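Local coordinates for SusD-like carbohydrate binding protein (Bacteroides vulgatus, PDB 3LEW), which probably binds carbohydrate at the outer membrane as a member of the SusD family, at residues A133-F138 against Y468-T473. Numbering follows the deposited sequence. Where two conformers were deposited one is given.
Sequences ASCYSF and YLYRIT
At the C-terminal end of helix 111-135, Cys135, Tyr136 and Phe138 meet a loop, 468-473, extended from Leu469 on, that leads into helix 474-479. Cys135 O, at the helix end, accepts a hydrogen bond from Tyr470 N at 2.9 Å, with an N-H...O angle of 149°. Beside this bond Tyr470 CB sits over the middle of the Tyr136 ring, a CH-pi contact 3.5 Å from the centroid. The two tyrosine rings themselves meet obliquely, their planes at 41°. With chi1 at -74°, CG of Tyr470 is anti to its carbonyl carbon, which brings the Tyr470 ring obliquely beside Cys135, CB lying 3.6 Å from Tyr470 CD1. One residue before Tyr470, Leu469 crosses Phe138 at about a right angle and sets CD1 over the ring face, 3.7 Å from the centroid, while its other methyl, CD2, rests 3.5 Å from Ser137 O. A water in the plane of the Tyr136 ring, at its edge, accepts from Tyr136 OH at 2.6 Å and donates to Arg471 O at 2.8 Å. Both buried oxygens have second partners, Ser86 OG for the hydroxyl and Asn83 ND2 for the carbonyl, which tie the bridge to helix 81-103. The whole is buried tertiary packing between two distant parts of the SusD fold, a helix terminus joined to a C-terminal loop through one backbone bond flanked by CH-pi contacts.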
# COMPACT_ATOMS: atom_id res chain seq x y z
N ALA A 133 3.00 -3.79 11.85
CA ALA A 133 4.42 -4.07 11.90
C ALA A 133 5.23 -3.20 10.94
O ALA A 133 6.32 -2.76 11.26
CB ALA A 133 4.69 -5.54 11.59
N SER A 134 4.69 -2.99 9.74
CA SER A 134 5.43 -2.31 8.67
C SER A 134 5.40 -0.80 8.73
O SER A 134 6.21 -0.17 8.04
CB SER A 134 4.94 -2.80 7.29
OG SER A 134 3.56 -2.52 7.05
N CYS A 135 4.48 -0.19 9.49
CA CYS A 135 4.26 1.26 9.56
C CYS A 135 4.55 1.92 10.92
O CYS A 135 4.75 3.10 10.99
CB CYS A 135 2.79 1.55 9.26
SG CYS A 135 2.31 1.26 7.55
N TYR A 136 4.47 1.15 12.01
CA TYR A 136 4.55 1.70 13.38
C TYR A 136 5.91 1.54 14.09
O TYR A 136 6.07 1.91 15.28
CB TYR A 136 3.44 1.09 14.26
CG TYR A 136 2.06 1.62 13.96
CD1 TYR A 136 1.38 1.28 12.77
CD2 TYR A 136 1.46 2.53 14.80
CE1 TYR A 136 0.09 1.79 12.46
CE2 TYR A 136 0.20 3.05 14.51
CZ TYR A 136 -0.47 2.68 13.32
OH TYR A 136 -1.69 3.19 13.10
N SER A 137 6.88 0.98 13.37
CA SER A 137 8.22 0.80 13.89
C SER A 137 9.20 0.92 12.72
O SER A 137 8.85 0.68 11.55
CB SER A 137 8.40 -0.59 14.47
OG SER A 137 7.43 -0.97 15.46
N PHE A 138 10.43 1.27 13.04
CA PHE A 138 11.52 1.16 12.06
C PHE A 138 11.79 -0.32 11.73
O PHE A 138 11.21 -1.25 12.36
CB PHE A 138 12.81 1.86 12.56
CG PHE A 138 12.63 3.33 12.80
CD1 PHE A 138 12.23 4.16 11.76
CD2 PHE A 138 12.84 3.88 14.06
CE1 PHE A 138 12.08 5.52 11.95
CE2 PHE A 138 12.67 5.24 14.27
CZ PHE A 138 12.31 6.06 13.20
N TYR A 468 8.81 9.38 9.56
CA TYR A 468 8.34 8.28 8.74
C TYR A 468 7.29 7.40 9.43
O TYR A 468 6.61 6.68 8.76
CB TYR A 468 9.50 7.38 8.32
CG TYR A 468 10.58 8.03 7.48
CD1 TYR A 468 10.30 9.09 6.60
CD2 TYR A 468 11.87 7.49 7.42
CE1 TYR A 468 11.29 9.67 5.82
CE2 TYR A 468 12.90 8.09 6.66
CZ TYR A 468 12.59 9.15 5.82
OH TYR A 468 13.57 9.75 5.02
N LEU A 469 7.24 7.40 10.76
CA LEU A 469 6.40 6.37 11.42
C LEU A 469 4.99 6.77 11.76
O LEU A 469 4.73 7.90 12.22
CB LEU A 469 7.08 5.87 12.69
CG LEU A 469 8.48 5.29 12.57
CD1 LEU A 469 8.93 4.78 14.00
CD2 LEU A 469 8.51 4.21 11.54
N TYR A 470 4.06 5.83 11.57
CA TYR A 470 2.72 5.98 12.16
C TYR A 470 2.88 5.84 13.69
O TYR A 470 3.86 5.24 14.17
CB TYR A 470 1.75 4.94 11.65
CG TYR A 470 1.25 5.15 10.21
CD1 TYR A 470 2.12 5.13 9.13
CD2 TYR A 470 -0.11 5.22 9.95
CE1 TYR A 470 1.63 5.24 7.77
CE2 TYR A 470 -0.59 5.34 8.65
CZ TYR A 470 0.28 5.37 7.57
OH TYR A 470 -0.27 5.46 6.29
N ARG A 471 1.99 6.49 14.42
CA ARG A 471 2.05 6.60 15.88
C ARG A 471 0.83 6.05 16.60
O ARG A 471 -0.30 6.25 16.23
CB ARG A 471 2.21 8.07 16.24
CG ARG A 471 3.46 8.70 15.62
CD ARG A 471 3.66 10.13 16.06
NE ARG A 471 3.95 10.23 17.49
CZ ARG A 471 4.29 11.35 18.13
NH1 ARG A 471 4.37 12.51 17.47
NH2 ARG A 471 4.55 11.31 19.45
N ILE A 472 1.09 5.36 17.70
CA ILE A 472 0.03 5.00 18.63
C ILE A 472 -0.71 6.29 19.00
O ILE A 472 -0.08 7.37 19.21
CB ILE A 472 0.62 4.29 19.86
CG1 ILE A 472 1.32 2.98 19.43
CG2 ILE A 472 -0.46 4.07 20.89
CD1 ILE A 472 2.27 2.34 20.44
N THR A 473 -2.03 6.21 19.02
CA THR A 473 -2.89 7.40 19.27
C THR A 473 -2.79 7.94 20.68
O THR A 473 -2.47 7.20 21.64
CB THR A 473 -4.36 7.08 19.01
OG1 THR A 473 -4.81 6.04 19.89
CG2 THR A 473 -4.59 6.69 17.51
O HOH W 1 -2.35 5.23 14.65